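PDB 5B68: 4-alpha-glucanotransferase, which is an amylomaltase, also called disproportionating enzyme, a carbohydrate-active enzyme built on a TIM-type barrel with an N-terminal beta-sandwich domain. Local coordinates for residues A[4-9]-A[56-61]; A[12-17]-A[37-42]; A[402-407]-A[428-433]; A[468-473]-A[481-486]. One frame throughout, in Å; residues are numbered along the deposited sequence.

Interaction 1: residues A[4-9]-A[56-61]; sequences RRFLNE and AIQRQI. With SO4 (sulfate ion), chain G.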
# COMPACT_ATOMS: atom_id res chain seq x y z
N ARG A 4 31.61 -7.88 -20.01
CA ARG A 4 30.65 -8.08 -18.93
C ARG A 4 31.25 -7.57 -17.62
O ARG A 4 30.52 -7.00 -16.82
CB ARG A 4 30.23 -9.54 -18.84
CG ARG A 4 29.12 -9.85 -17.81
CD ARG A 4 27.85 -8.97 -17.87
NE ARG A 4 26.92 -9.45 -16.83
CZ ARG A 4 25.68 -9.93 -17.01
NH1 ARG A 4 25.00 -10.34 -15.93
NH2 ARG A 4 25.07 -9.99 -18.20
N ARG A 5 32.55 -7.62 -17.44
CA ARG A 5 33.10 -7.14 -16.19
C ARG A 5 32.80 -5.66 -15.93
O ARG A 5 32.52 -5.28 -14.83
CB ARG A 5 34.59 -7.46 -16.05
CG ARG A 5 35.53 -6.59 -16.84
CD ARG A 5 36.26 -5.64 -15.90
NE ARG A 5 37.70 -5.64 -16.06
CZ ARG A 5 38.56 -5.11 -15.18
NH1 ARG A 5 39.86 -5.15 -15.41
NH2 ARG A 5 38.11 -4.54 -14.08
N PHE A 6 32.86 -4.84 -16.96
CA PHE A 6 32.59 -3.41 -16.84
C PHE A 6 31.08 -3.21 -16.67
O PHE A 6 30.66 -2.36 -15.91
CB PHE A 6 33.14 -2.64 -18.07
CG PHE A 6 34.65 -2.73 -18.22
CD1 PHE A 6 35.49 -2.16 -17.26
CD2 PHE A 6 35.24 -3.44 -19.28
CE1 PHE A 6 36.89 -2.25 -17.35
CE2 PHE A 6 36.63 -3.54 -19.37
CZ PHE A 6 37.45 -2.93 -18.43
N LEU A 7 30.25 -3.96 -17.38
CA LEU A 7 28.82 -3.86 -17.19
C LEU A 7 28.39 -4.24 -15.76
O LEU A 7 27.56 -3.57 -15.15
CB LEU A 7 28.04 -4.73 -18.17
CG LEU A 7 27.08 -4.16 -19.18
CD1 LEU A 7 26.17 -5.29 -19.68
CD2 LEU A 7 26.27 -3.01 -18.62
N ASN A 8 28.94 -5.31 -15.23
CA ASN A 8 28.73 -5.69 -13.81
C ASN A 8 29.18 -4.60 -12.85
O ASN A 8 28.48 -4.29 -11.86
CB ASN A 8 29.47 -6.98 -13.44
CG ASN A 8 28.84 -8.21 -14.05
OD1 ASN A 8 27.73 -8.16 -14.52
ND2 ASN A 8 29.60 -9.29 -14.11
N GLU A 9 30.31 -3.97 -13.15
CA GLU A 9 30.80 -2.92 -12.30
C GLU A 9 29.80 -1.78 -12.28
O GLU A 9 29.49 -1.25 -11.20
CB GLU A 9 32.17 -2.41 -12.75
CG GLU A 9 32.86 -1.51 -11.73
CD GLU A 9 34.27 -1.06 -12.17
OE1 GLU A 9 34.83 -0.20 -11.49
OE2 GLU A 9 34.81 -1.56 -13.16
N ALA A 56 32.25 3.29 -23.47
CA ALA A 56 31.14 4.07 -23.00
C ALA A 56 30.76 3.62 -21.56
O ALA A 56 30.26 4.40 -20.76
CB ALA A 56 29.93 3.93 -23.95
N ILE A 57 30.94 2.33 -21.29
CA ILE A 57 30.60 1.77 -19.98
C ILE A 57 31.64 2.25 -19.02
O ILE A 57 31.31 2.71 -17.93
CB ILE A 57 30.50 0.24 -20.01
CG1 ILE A 57 29.22 -0.20 -20.71
CG2 ILE A 57 30.46 -0.36 -18.62
CD1 ILE A 57 29.31 -1.63 -21.16
N GLN A 58 32.92 2.16 -19.40
CA GLN A 58 34.01 2.65 -18.53
C GLN A 58 33.87 4.13 -18.25
O GLN A 58 34.16 4.61 -17.14
CB GLN A 58 35.40 2.31 -19.09
CG GLN A 58 35.69 0.82 -18.98
CD GLN A 58 37.02 0.38 -19.56
OE1 GLN A 58 37.13 0.01 -20.74
NE2 GLN A 58 38.02 0.34 -18.70
N ARG A 59 33.44 4.87 -19.26
CA ARG A 59 33.24 6.28 -19.05
C ARG A 59 32.05 6.53 -18.09
O ARG A 59 32.08 7.50 -17.33
CB ARG A 59 33.04 6.98 -20.37
CG ARG A 59 32.67 8.45 -20.30
CD ARG A 59 32.43 9.08 -21.68
NE ARG A 59 31.96 10.46 -21.50
CZ ARG A 59 30.69 10.85 -21.45
NH1 ARG A 59 29.70 9.98 -21.61
NH2 ARG A 59 30.40 12.13 -21.25
N GLN A 60 31.01 5.70 -18.17
CA GLN A 60 29.91 5.83 -17.17
C GLN A 60 30.38 5.47 -15.75
O GLN A 60 29.91 6.06 -14.80
CB GLN A 60 28.68 5.08 -17.59
CG GLN A 60 27.96 5.71 -18.77
CD GLN A 60 27.53 7.13 -18.52
OE1 GLN A 60 26.98 7.46 -17.46
NE2 GLN A 60 27.84 8.03 -19.45
N ILE A 61 31.27 4.48 -15.62
CA ILE A 61 31.86 4.20 -14.30
C ILE A 61 32.57 5.44 -13.75
O ILE A 61 32.33 5.87 -12.63
CB ILE A 61 32.75 2.98 -14.36
CG1 ILE A 61 31.85 1.76 -14.66
CG2 ILE A 61 33.53 2.76 -13.09
CD1 ILE A 61 32.58 0.53 -15.13
S SO4 G . 26.46 11.76 -19.57
O1 SO4 G . 26.01 11.19 -18.29
O2 SO4 G . 27.38 12.91 -19.30
O3 SO4 G . 27.23 10.77 -20.35
O4 SO4 G . 25.17 12.19 -20.21
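Phe6 lays one face of its ring against the side-chain amide of Gln58. The two planes are only 21° apart, so this is a stack rather than an edge contact. The amide is offset toward the ring's rim, with Gln58 NE2 3.1 Å from Phe6 CE1. Gln58 CG adds a CH-pi contact, 3.7 Å from the centroid of the Phe6 ring and 23° off its normal. Gln58 reaches this position because its chain is extended beyond CG, which carries the amide along the ring. On the opposite face the ring meets Arg5 CD from its own helix, so aliphatic carbon and amide sandwich it.

Deeper in the interface the contacts become aliphatic. Ile57 CG2 approaches Phe6 CB at 3.6 Å and also lies against the Phe6 carbonyl; Ile57 CD1 packs on Leu7 CG at 3.9 Å. Ile61 CD1 comes in at the edge of the Phe6 ring, near its plane, and the Ile61 side chain crosses that of Glu9 at about a right angle, with Ile61 CG2 3.6 Å from Glu9 OE1. Helices 5-9 and 56-61 run roughly parallel, their local axes 9.2 Å apart at an angle of 30°.

Further out, Leu7 also rests on Leu35 and Leu39 of helix 32-41, and Leu10 fills in beside Ile57 and Ile61. At the far side of helix 54-69, Arg59 NH1 and Gln60 NE2 both donate to O3 of a sulfate ion, probably from the crystallisation liquor, which Asn45 and Arg67 bind as well. With no polar bond joining the two segments, their attachment probably rests mainly on apolar packing and on the CH-pi and amide stacking at Phe6.

Interaction 2: residues A[12-17]-A[37-42]; sequences DLYGVA and KILRAL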
# COMPACT_ATOMS: atom_id res chain seq x y z
N ASP A 12 26.51 -2.74 -10.43
CA ASP A 12 26.73 -2.65 -8.98
C ASP A 12 26.62 -1.24 -8.44
O ASP A 12 26.03 -1.04 -7.39
CB ASP A 12 28.10 -3.18 -8.54
CG ASP A 12 28.23 -4.67 -8.70
OD1 ASP A 12 27.24 -5.41 -8.91
OD2 ASP A 12 29.39 -5.09 -8.73
N LEU A 13 27.17 -0.25 -9.15
CA LEU A 13 27.15 1.17 -8.64
C LEU A 13 25.72 1.74 -8.59
O LEU A 13 25.39 2.59 -7.76
CB LEU A 13 27.99 2.06 -9.52
CG LEU A 13 29.50 1.76 -9.49
CD1 LEU A 13 30.13 2.59 -10.59
CD2 LEU A 13 30.13 1.98 -8.13
N TYR A 14 24.89 1.24 -9.49
CA TYR A 14 23.46 1.63 -9.54
C TYR A 14 22.49 0.70 -8.86
O TYR A 14 21.31 0.93 -8.91
CB TYR A 14 23.09 1.85 -11.01
CG TYR A 14 23.65 3.14 -11.53
CD1 TYR A 14 22.98 4.36 -11.31
CD2 TYR A 14 24.87 3.18 -12.23
CE1 TYR A 14 23.51 5.53 -11.77
CE2 TYR A 14 25.38 4.35 -12.71
CZ TYR A 14 24.70 5.52 -12.48
OH TYR A 14 25.25 6.67 -12.99
N GLY A 15 23.00 -0.34 -8.19
CA GLY A 15 22.16 -1.26 -7.49
C GLY A 15 21.29 -2.14 -8.36
O GLY A 15 20.21 -2.57 -7.91
N VAL A 16 21.79 -2.52 -9.53
CA VAL A 16 21.03 -3.32 -10.44
C VAL A 16 21.60 -4.71 -10.32
O VAL A 16 22.82 -4.90 -10.48
CB VAL A 16 21.14 -2.82 -11.87
CG1 VAL A 16 20.33 -3.73 -12.81
CG2 VAL A 16 20.68 -1.37 -11.97
N ALA A 17 20.75 -5.65 -9.96
CA ALA A 17 21.23 -7.06 -9.76
C ALA A 17 21.64 -7.67 -11.09
O ALA A 17 20.93 -7.56 -12.12
CB ALA A 17 20.15 -7.92 -9.12
N LYS A 37 19.26 -1.95 -20.48
CA LYS A 37 17.95 -1.26 -20.57
C LYS A 37 17.50 -0.73 -19.18
O LYS A 37 16.92 0.33 -19.09
CB LYS A 37 16.86 -2.18 -21.11
CG LYS A 37 17.04 -2.36 -22.60
CD LYS A 37 16.19 -3.47 -23.15
CE LYS A 37 16.15 -3.36 -24.67
NZ LYS A 37 15.66 -4.68 -25.22
N ILE A 38 17.82 -1.45 -18.13
CA ILE A 38 17.48 -0.98 -16.78
C ILE A 38 18.40 0.18 -16.41
O ILE A 38 17.92 1.17 -15.92
CB ILE A 38 17.56 -2.10 -15.73
CG1 ILE A 38 16.52 -3.17 -16.08
CG2 ILE A 38 17.28 -1.55 -14.30
CD1 ILE A 38 15.12 -2.65 -16.22
N LEU A 39 19.69 0.11 -16.74
CA LEU A 39 20.58 1.28 -16.52
C LEU A 39 20.09 2.53 -17.24
O LEU A 39 20.06 3.61 -16.68
CB LEU A 39 21.99 0.93 -16.89
CG LEU A 39 22.63 -0.02 -15.88
CD1 LEU A 39 23.90 -0.68 -16.43
CD2 LEU A 39 23.04 0.72 -14.61
N ARG A 40 19.67 2.37 -18.48
CA ARG A 40 19.11 3.49 -19.25
C ARG A 40 17.80 4.02 -18.67
O ARG A 40 17.64 5.27 -18.57
CB ARG A 40 18.93 3.06 -20.70
CG ARG A 40 20.22 2.94 -21.50
CD ARG A 40 20.03 2.37 -22.93
NE ARG A 40 18.97 3.06 -23.65
CZ ARG A 40 18.99 4.35 -24.04
NH1 ARG A 40 17.93 4.84 -24.68
NH2 ARG A 40 20.02 5.17 -23.79
N ALA A 41 16.96 3.10 -18.16
CA ALA A 41 15.74 3.50 -17.45
C ALA A 41 16.08 4.33 -16.20
O ALA A 41 15.33 5.20 -15.78
CB ALA A 41 14.93 2.26 -17.10
N LEU A 42 17.24 4.07 -15.61
CA LEU A 42 17.71 4.88 -14.44
C LEU A 42 18.42 6.14 -14.87
O LEU A 42 19.00 6.84 -14.03
CB LEU A 42 18.62 4.01 -13.57
CG LEU A 42 17.95 2.84 -12.88
CD1 LEU A 42 19.01 2.05 -12.14
CD2 LEU A 42 16.77 3.22 -12.00
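Val16 and Tyr14 present their side chains to three residues at the end of helix 32-41, and Val16 can be traced outward atom by atom. Its CB points at the helix and carries two methyls that both touch Ile38 CG2. CG1, placed opposite the backbone N by a chi1 of 179°, meets Ile38 CG2 at 4.0 Å. The other branch, Val16 CG2, lies 4.1 Å from that same Ile38 CG2 and goes on to Leu42 CD1 at 3.8 Å and to Leu39 CD2 at 4.1 Å. The side chains of Val16 and Leu42 slide past each other in opposite directions, whereas Val16 crosses Ile38 and Leu39 at a slant.

Leu39 CD2 is shared. Besides Val16 it touches Tyr14 CB at 3.8 Å and Tyr14 CD2 at 3.9 Å, the two side chains crossing at about a right angle. Leu42 CD1 completes the group, 4.2 Å from Tyr14 CB and also close to the Tyr14 carbonyl oxygen. The side-chain contacts are all carbon to carbon, and four of the five residues involved are buried. The Tyr14 ring extends beyond them and forms an edge-to-face pair with Phe64 of helix 54-69.

The backbone explains how two residues so close in sequence face the same helix. Gly15 has a positive phi of 69° and turns the chain after helix 5-13, bringing Val16 round to the side where Ile38 and Leu42 lie. From there the chain continues beside strand 481-484. Positive phi at Gly15, together with two bonds back into the last helical turn, defines a Schellman motif closing helix 5-13.

Interaction 3: residues A[402-407]-A[428-433]; sequences SHVLAP and PPWHPV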
# COMPACT_ATOMS: atom_id res chain seq x y z
N SER A 402 7.19 12.39 -11.93
CA SER A 402 8.08 11.81 -12.94
C SER A 402 9.55 11.87 -12.60
O SER A 402 10.31 11.00 -12.94
CB SER A 402 7.87 12.45 -14.36
OG SER A 402 8.04 13.87 -14.31
N HIS A 403 9.91 12.95 -11.96
CA HIS A 403 11.31 13.29 -11.59
C HIS A 403 11.90 12.36 -10.51
O HIS A 403 13.13 12.41 -10.25
CB HIS A 403 11.33 14.77 -11.16
CG HIS A 403 10.42 15.13 -10.01
ND1 HIS A 403 10.88 15.43 -8.73
CD2 HIS A 403 9.07 15.25 -9.94
CE1 HIS A 403 9.87 15.69 -7.92
NE2 HIS A 403 8.76 15.58 -8.64
N VAL A 404 11.04 11.56 -9.85
CA VAL A 404 11.49 10.56 -8.91
C VAL A 404 11.07 9.12 -9.31
O VAL A 404 11.17 8.24 -8.48
CB VAL A 404 11.08 10.88 -7.46
CG1 VAL A 404 11.72 12.17 -6.95
CG2 VAL A 404 9.57 10.91 -7.25
N LEU A 405 10.71 8.91 -10.57
CA LEU A 405 10.35 7.56 -11.08
C LEU A 405 11.30 7.13 -12.14
O LEU A 405 12.07 7.94 -12.68
CB LEU A 405 8.91 7.61 -11.65
CG LEU A 405 7.84 7.88 -10.61
CD1 LEU A 405 6.52 8.27 -11.27
CD2 LEU A 405 7.67 6.73 -9.66
N ALA A 406 11.26 5.86 -12.51
CA ALA A 406 11.99 5.34 -13.65
C ALA A 406 10.93 4.71 -14.58
O ALA A 406 10.77 3.49 -14.58
CB ALA A 406 13.02 4.31 -13.19
N PRO A 407 10.20 5.55 -15.36
CA PRO A 407 9.05 5.02 -16.08
C PRO A 407 9.34 4.04 -17.23
O PRO A 407 8.43 3.32 -17.63
CB PRO A 407 8.33 6.32 -16.60
CG PRO A 407 9.40 7.34 -16.64
CD PRO A 407 10.26 7.03 -15.45
N PRO A 428 5.30 2.10 -12.53
CA PRO A 428 6.66 2.64 -12.63
C PRO A 428 7.34 2.68 -11.27
O PRO A 428 6.73 3.14 -10.31
CB PRO A 428 6.42 4.04 -13.20
CG PRO A 428 5.10 4.46 -12.68
CD PRO A 428 4.30 3.17 -12.59
N PRO A 429 8.57 2.20 -11.16
CA PRO A 429 9.17 2.20 -9.82
C PRO A 429 9.71 3.55 -9.46
O PRO A 429 10.07 4.34 -10.30
CB PRO A 429 10.29 1.20 -9.96
CG PRO A 429 10.70 1.26 -11.39
CD PRO A 429 9.42 1.49 -12.13
N TRP A 430 9.96 3.74 -8.17
CA TRP A 430 10.73 4.88 -7.74
C TRP A 430 12.11 4.78 -8.40
O TRP A 430 12.62 3.71 -8.63
CB TRP A 430 11.00 4.81 -6.25
CG TRP A 430 9.88 4.97 -5.30
CD1 TRP A 430 9.52 4.09 -4.34
CD2 TRP A 430 9.03 6.10 -5.13
NE1 TRP A 430 8.48 4.58 -3.60
CE2 TRP A 430 8.16 5.82 -4.07
CE3 TRP A 430 8.90 7.32 -5.79
CZ2 TRP A 430 7.19 6.70 -3.65
CZ3 TRP A 430 7.94 8.19 -5.36
CH2 TRP A 430 7.09 7.88 -4.31
N HIS A 431 12.70 5.92 -8.69
CA HIS A 431 14.08 5.98 -9.03
C HIS A 431 14.86 5.99 -7.69
O HIS A 431 14.66 6.91 -6.89
CB HIS A 431 14.36 7.27 -9.83
CG HIS A 431 15.76 7.34 -10.34
ND1 HIS A 431 16.10 7.32 -11.67
CD2 HIS A 431 16.92 7.31 -9.65
CE1 HIS A 431 17.42 7.28 -11.78
NE2 HIS A 431 17.94 7.33 -10.57
N PRO A 432 15.69 4.95 -7.41
CA PRO A 432 16.36 4.88 -6.11
C PRO A 432 17.22 6.08 -5.70
O PRO A 432 17.33 6.33 -4.49
CB PRO A 432 17.25 3.67 -6.22
CG PRO A 432 16.67 2.84 -7.35
CD PRO A 432 15.92 3.77 -8.25
N VAL A 433 17.92 6.71 -6.64
CA VAL A 433 18.71 7.92 -6.33
C VAL A 433 17.92 9.18 -6.31
O VAL A 433 18.07 10.03 -5.40
CB VAL A 433 19.95 8.07 -7.28
CG1 VAL A 433 20.77 9.33 -6.97
CG2 VAL A 433 20.80 6.81 -7.21
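Val404 O and Pro429 O each accept a backbone N-H from the facing segment, and between these bonds the CA atoms of Leu405 and Trp430 come closest. His431 N donates to Val404 O at 2.8 Å with a nearly straight 174° angle at the hydrogen, although the donor stands 44° above the carbonyl plane. Ala406 N donates to Pro429 O at 2.9 Å, this time nearly along the C=O axis. Both acceptors also receive a CA-H: Trp430 CA approaches Val404 O at 3.5 Å, and Leu405 CA approaches Pro429 O at 3.3 Å.

These bonds make a single beta bridge, Leu405 with Trp430, between two loops of the barrel domain: one precedes strand 409-413, the other follows strand 423-424. Pro429, which has no N-H to offer, serves as acceptor here and packs its ring on Ala409 and Val411. Pro428 O hydrogen-bonds a glycerol probably from the crystallisation liquor, and Pro407 O accepts from Arg473 NE.

Trp430 and Val404 point the same way, side by side, with Val404 CG2 3.7 Å from Trp430 CZ3; Val404 O lies in plane at the indole edge. His431 ND1, by contrast, is buried with no partner in the model.

Interaction 4: residues A[468-473]-A[481-486]; sequences LFVMPR and TYIRFD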
# COMPACT_ATOMS: atom_id res chain seq x y z
N LEU A 468 12.92 -4.03 -5.77
CA LEU A 468 11.78 -4.37 -6.61
C LEU A 468 12.28 -5.17 -7.75
O LEU A 468 13.31 -4.84 -8.31
CB LEU A 468 11.10 -3.11 -7.16
CG LEU A 468 10.26 -2.35 -6.11
CD1 LEU A 468 9.82 -1.00 -6.68
CD2 LEU A 468 9.07 -3.14 -5.60
N PHE A 469 11.50 -6.13 -8.17
CA PHE A 469 11.70 -6.78 -9.46
C PHE A 469 11.09 -5.96 -10.55
O PHE A 469 9.91 -5.68 -10.47
CB PHE A 469 11.08 -8.17 -9.45
CG PHE A 469 11.48 -8.99 -10.62
CD1 PHE A 469 12.73 -9.59 -10.69
CD2 PHE A 469 10.62 -9.13 -11.68
CE1 PHE A 469 13.10 -10.33 -11.81
CE2 PHE A 469 10.98 -9.86 -12.81
CZ PHE A 469 12.21 -10.46 -12.88
N VAL A 470 11.90 -5.57 -11.52
CA VAL A 470 11.48 -4.71 -12.62
C VAL A 470 11.92 -5.30 -13.95
O VAL A 470 12.98 -5.94 -14.03
CB VAL A 470 12.09 -3.26 -12.49
CG1 VAL A 470 11.54 -2.58 -11.26
CG2 VAL A 470 13.60 -3.27 -12.41
N MET A 471 11.18 -4.96 -15.00
CA MET A 471 11.51 -5.38 -16.34
C MET A 471 11.43 -4.17 -17.24
O MET A 471 10.74 -3.23 -16.93
CB MET A 471 10.51 -6.45 -16.78
CG MET A 471 9.09 -5.89 -16.90
SD MET A 471 7.83 -7.13 -16.62
CE MET A 471 8.07 -7.30 -14.85
N PRO A 472 12.23 -4.14 -18.34
CA PRO A 472 12.05 -3.03 -19.28
C PRO A 472 10.59 -2.99 -19.70
O PRO A 472 9.96 -4.04 -19.87
CB PRO A 472 12.95 -3.44 -20.44
CG PRO A 472 13.96 -4.31 -19.85
CD PRO A 472 13.30 -5.07 -18.76
N ARG A 473 10.05 -1.81 -19.84
CA ARG A 473 8.63 -1.70 -20.02
C ARG A 473 8.25 -2.41 -21.32
O ARG A 473 8.94 -2.31 -22.30
CB ARG A 473 8.21 -0.23 -20.05
CG ARG A 473 6.73 -0.03 -19.91
CD ARG A 473 6.39 1.36 -19.44
NE ARG A 473 6.49 1.49 -18.00
CZ ARG A 473 5.58 1.05 -17.15
NH1 ARG A 473 4.50 0.45 -17.59
NH2 ARG A 473 5.75 1.22 -15.86
N THR A 481 14.98 -7.95 -13.64
CA THR A 481 15.95 -8.08 -12.60
C THR A 481 15.54 -7.23 -11.39
O THR A 481 14.51 -6.56 -11.47
CB THR A 481 17.35 -7.72 -13.08
OG1 THR A 481 18.27 -8.13 -12.09
CG2 THR A 481 17.53 -6.26 -13.41
N TYR A 482 16.32 -7.28 -10.33
CA TYR A 482 16.06 -6.53 -9.12
C TYR A 482 16.81 -5.22 -9.14
O TYR A 482 17.93 -5.16 -9.56
CB TYR A 482 16.49 -7.34 -7.90
CG TYR A 482 15.49 -8.38 -7.54
CD1 TYR A 482 14.33 -8.04 -6.90
CD2 TYR A 482 15.66 -9.70 -7.91
CE1 TYR A 482 13.38 -8.97 -6.59
CE2 TYR A 482 14.72 -10.65 -7.61
CZ TYR A 482 13.58 -10.27 -6.95
OH TYR A 482 12.62 -11.18 -6.63
N ILE A 483 16.15 -4.17 -8.68
CA ILE A 483 16.83 -2.92 -8.33
C ILE A 483 16.71 -2.72 -6.85
O ILE A 483 15.64 -2.92 -6.28
CB ILE A 483 16.31 -1.68 -9.08
CG1 ILE A 483 14.81 -1.50 -8.92
CG2 ILE A 483 16.65 -1.81 -10.55
CD1 ILE A 483 14.35 -0.20 -9.61
N ARG A 484 17.82 -2.36 -6.23
CA ARG A 484 17.94 -2.14 -4.78
C ARG A 484 17.54 -0.72 -4.35
O ARG A 484 17.86 0.24 -5.06
CB ARG A 484 19.42 -2.44 -4.41
CG ARG A 484 19.88 -2.11 -3.00
CD ARG A 484 21.11 -2.89 -2.52
NE ARG A 484 22.30 -2.97 -3.39
CZ ARG A 484 23.05 -1.94 -3.75
NH1 ARG A 484 22.71 -0.72 -3.37
NH2 ARG A 484 24.12 -2.14 -4.48
N PHE A 485 16.89 -0.59 -3.18
CA PHE A 485 16.58 0.70 -2.59
C PHE A 485 17.29 0.79 -1.28
O PHE A 485 17.75 -0.22 -0.72
CB PHE A 485 15.06 0.89 -2.40
CG PHE A 485 14.35 1.02 -3.71
CD1 PHE A 485 14.22 2.27 -4.30
CD2 PHE A 485 13.82 -0.07 -4.38
CE1 PHE A 485 13.62 2.38 -5.54
CE2 PHE A 485 13.23 0.07 -5.65
CZ PHE A 485 13.14 1.32 -6.22
N ASP A 486 17.39 2.02 -0.78
CA ASP A 486 17.94 2.22 0.54
C ASP A 486 16.87 1.89 1.58
O ASP A 486 16.05 2.76 1.94
CB ASP A 486 18.49 3.62 0.70
CG ASP A 486 19.08 3.88 2.06
OD1 ASP A 486 19.08 3.03 3.02
OD2 ASP A 486 19.69 4.96 2.14
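This is an antiparallel beta hairpin contact between strands 467-472 and 481-484, with strand 481-484 at one end of a four-stranded antiparallel sheet, and its pairing is set by four backbone hydrogen bonds. Leu468 and Ile483 form one hydrogen-bonded pair: Leu468 N reaches Ile483 O in the carbonyl plane at 3.0 Å, and Ile483 N returns to Leu468 O at 2.9 Å. Val470 and Thr481 form the other, with Val470 N to Thr481 O 2.8 Å long and 176° at the hydrogen, and Thr481 N returns to Val470 O at 2.9 Å.

Between them Phe469 and Tyr482 are a non-hydrogen-bonded pair, and their aromatic side chains share a sheet face. The edge of Phe469 points at the face of Tyr482, a T-shaped arrangement with centroids 5.2 Å apart and planes at 70°. Phe469 CD1 lies above the tyrosine ring toward its rim, while Phe469 CB meets Tyr482 CE1. Opposite its own backbone N (chi1 -169°), Phe469 CG directs the ring along Thr481, and Phe469 makes a second edge-to-face pair with Tyr20.

The hairpin forms one side of the sheet and links it to the N-terminal region: strand 467-472 bonds to strand 409-413 through Phe469 and Met471, whereas Tyr482 and Arg484 exchange backbone bonds with Ala17 and Gly15. Thr481 OG1 has its polar partner in Ala17 O.

On the face carrying Leu468, Val470, Thr481 and Ile483, Val470 CG2 packs on Ile483 CG2 at 3.9 Å, their side chains crossing at about a right angle. Just past the strand, Phe485 swings back so that CE2 touches Leu468 CD1 at 3.7 Å, its ring also resting on Trp430 and Pro432.

Overall arrangement
From the N terminus, helix 5-13 takes part in two contacts. Interaction 1 closes the longer loop by joining it to helix 54-69, and interaction 2, nested inside, joins its end to helix 32-41; Leu7 CD2 and Leu39 CD1 touch between them. Interactions 3 and 4 follow in series much later, in the barrel part of the chain: interaction 3 bridges two loops around strands 409-413 and 423-424, and interaction 4 closes the short 467-484 hairpin. Although far apart in sequence, interactions 2 and 4 have centres about 8 Å apart, and both touch interaction 3, through Leu42 and Arg473 among others. Interaction 2 thus meets interactions 3 and 4 directly, whereas interaction 1 is joined to them only through interaction 2.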